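Local coordinates for protein superoxide dismutase (Clostridium difficile, PDB 4JZ2) that probably converts superoxide radicals to hydrogen peroxide and oxygen at a metal centre, as an iron/manganese-family enzyme, at residues A[83-88]-A[165-170]. Numbering follows the deposited sequence.
With CO (cobalt (II) ion), chain B.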
# COMPACT_ATOMS: atom_id res chain seq x y z
N TYR A 83 9.64 -9.13 -10.76
CA TYR A 83 9.50 -10.57 -10.60
C TYR A 83 8.09 -10.97 -10.16
O TYR A 83 7.51 -11.92 -10.69
CB TYR A 83 10.53 -11.11 -9.61
CG TYR A 83 10.38 -12.59 -9.36
CD1 TYR A 83 11.07 -13.52 -10.13
CD2 TYR A 83 9.52 -13.07 -8.38
CE1 TYR A 83 10.93 -14.88 -9.91
CE2 TYR A 83 9.36 -14.42 -8.15
CZ TYR A 83 10.07 -15.32 -8.92
OH TYR A 83 9.90 -16.67 -8.69
N ASN A 84 7.55 -10.25 -9.19
CA ASN A 84 6.24 -10.59 -8.64
C ASN A 84 5.14 -10.45 -9.68
O ASN A 84 4.20 -11.24 -9.71
CB ASN A 84 5.89 -9.70 -7.44
CG ASN A 84 6.79 -9.94 -6.24
OD1 ASN A 84 7.45 -10.97 -6.17
ND2 ASN A 84 6.82 -8.99 -5.31
N HIS A 85 5.25 -9.44 -10.54
CA HIS A 85 4.20 -9.22 -11.53
C HIS A 85 4.29 -10.21 -12.69
O HIS A 85 3.28 -10.73 -13.15
CB HIS A 85 4.19 -7.76 -12.00
CG HIS A 85 3.61 -6.83 -10.99
ND1 HIS A 85 4.36 -6.26 -9.98
CD2 HIS A 85 2.34 -6.41 -10.79
CE1 HIS A 85 3.58 -5.51 -9.22
NE2 HIS A 85 2.35 -5.58 -9.69
N LYS A 86 5.51 -10.46 -13.15
CA LYS A 86 5.68 -11.51 -14.15
C LYS A 86 5.04 -12.78 -13.62
O LYS A 86 4.25 -13.43 -14.31
CB LYS A 86 7.16 -11.76 -14.45
CG LYS A 86 7.34 -12.69 -15.65
CD LYS A 86 8.65 -13.45 -15.62
CE LYS A 86 9.83 -12.55 -15.85
NZ LYS A 86 11.09 -13.35 -16.04
N PHE A 87 5.38 -13.13 -12.38
CA PHE A 87 4.83 -14.32 -11.72
C PHE A 87 3.31 -14.28 -11.64
O PHE A 87 2.62 -15.27 -11.92
CB PHE A 87 5.40 -14.47 -10.30
CG PHE A 87 4.91 -15.71 -9.58
CD1 PHE A 87 5.68 -16.87 -9.58
CD2 PHE A 87 3.69 -15.72 -8.94
CE1 PHE A 87 5.24 -18.01 -8.94
CE2 PHE A 87 3.23 -16.86 -8.29
CZ PHE A 87 4.01 -18.02 -8.30
N PHE A 88 2.78 -13.12 -11.26
CA PHE A 88 1.35 -12.96 -11.03
C PHE A 88 0.53 -13.15 -12.31
O PHE A 88 -0.47 -13.89 -12.33
CB PHE A 88 1.08 -11.59 -10.40
CG PHE A 88 -0.36 -11.34 -10.06
CD1 PHE A 88 -1.03 -12.17 -9.18
CD2 PHE A 88 -1.03 -10.23 -10.57
CE1 PHE A 88 -2.36 -11.94 -8.85
CE2 PHE A 88 -2.35 -9.97 -10.24
CZ PHE A 88 -3.02 -10.83 -9.38
N GLY A 165 0.49 -16.87 -5.91
CA GLY A 165 0.64 -15.62 -5.19
C GLY A 165 -0.43 -14.64 -5.65
O GLY A 165 -0.74 -14.61 -6.83
N LEU A 166 -0.96 -13.86 -4.72
CA LEU A 166 -2.01 -12.88 -5.04
C LEU A 166 -1.55 -11.47 -4.67
O LEU A 166 -1.15 -11.23 -3.53
CB LEU A 166 -3.28 -13.23 -4.25
CG LEU A 166 -4.47 -12.26 -4.36
CD1 LEU A 166 -4.90 -12.05 -5.81
CD2 LEU A 166 -5.63 -12.77 -3.50
N ASP A 167 -1.60 -10.57 -5.64
CA ASP A 167 -1.30 -9.15 -5.45
C ASP A 167 -2.47 -8.49 -4.71
O ASP A 167 -3.59 -8.46 -5.23
CB ASP A 167 -1.11 -8.52 -6.83
CG ASP A 167 -0.58 -7.10 -6.78
OD1 ASP A 167 -0.38 -6.54 -5.67
OD2 ASP A 167 -0.34 -6.53 -7.87
N VAL A 168 -2.23 -7.98 -3.50
CA VAL A 168 -3.29 -7.23 -2.80
C VAL A 168 -2.98 -5.75 -2.60
O VAL A 168 -3.57 -5.09 -1.74
CB VAL A 168 -3.77 -7.88 -1.47
CG1 VAL A 168 -4.44 -9.23 -1.76
CG2 VAL A 168 -2.62 -8.01 -0.48
N TRP A 169 -2.05 -5.24 -3.40
CA TRP A 169 -1.93 -3.79 -3.56
C TRP A 169 -3.31 -3.33 -4.04
O TRP A 169 -3.96 -4.04 -4.82
CB TRP A 169 -0.91 -3.47 -4.63
CG TRP A 169 0.54 -3.56 -4.17
CD1 TRP A 169 1.17 -4.66 -3.64
CD2 TRP A 169 1.52 -2.52 -4.21
NE1 TRP A 169 2.49 -4.36 -3.35
CE2 TRP A 169 2.72 -3.04 -3.70
CE3 TRP A 169 1.49 -1.18 -4.65
CZ2 TRP A 169 3.89 -2.28 -3.60
CZ3 TRP A 169 2.65 -0.43 -4.55
CH2 TRP A 169 3.84 -0.98 -4.03
N GLU A 170 -3.74 -2.16 -3.61
CA GLU A 170 -5.05 -1.64 -4.02
C GLU A 170 -5.15 -1.42 -5.53
O GLU A 170 -6.24 -1.50 -6.10
CB GLU A 170 -5.41 -0.37 -3.22
CG GLU A 170 -5.70 -0.68 -1.75
CD GLU A 170 -5.82 0.55 -0.84
OE1 GLU A 170 -5.09 1.55 -1.05
OE2 GLU A 170 -6.62 0.50 0.11
CO CO B . 0.58 -4.99 -8.72
O HOH W 1 1.76 -4.95 -6.62
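Metal coordination joins H85 of helix 72-90 to D167 at the end of strand 161-167. H85 NE2 lies 2.1 Å from the cobalt ion and D167 OD2 2.0 Å from it; imidazole and carboxylate planes stand 83° apart. Both atoms are ligands of one ion, so their mutual proximity reflects shared coordination. H30, H171 and a water complete five ligands, cobalt occupying the site known to take manganese or iron.

Two second-shell hydrogen bonds help to hold these ligands. G81 O accepts from H85 ND1, which fixes the rotation of the imidazole while the other nitrogen, NE2, faces the metal. D167 OD1 accepts the backbone N-H of W169 (N to OD1 3.1 Å) from above the carboxylate plane, closing an Asx turn. Separately, the metal-bound water donates a weak bond to OD1, linking two first-shell ligands.

Apolar contact is made by F88 of the helix, against D167 and L166. D167 CB sits over the F88 ring, 3.9 Å from the centroid and 11° off the normal, a CH-pi contact. F88 CG is anti to the backbone N (chi1 -177°), extending the ring toward the strand, where CE1 meets L166 CD1 at 4.0 Å. The buried G165 O approaches the ring edge without a hydrogen-bond partner.

The cobalt thus cross-links the alpha-hairpin and C-terminal regions, and the anionic carboxylate probably helps offset its positive charge.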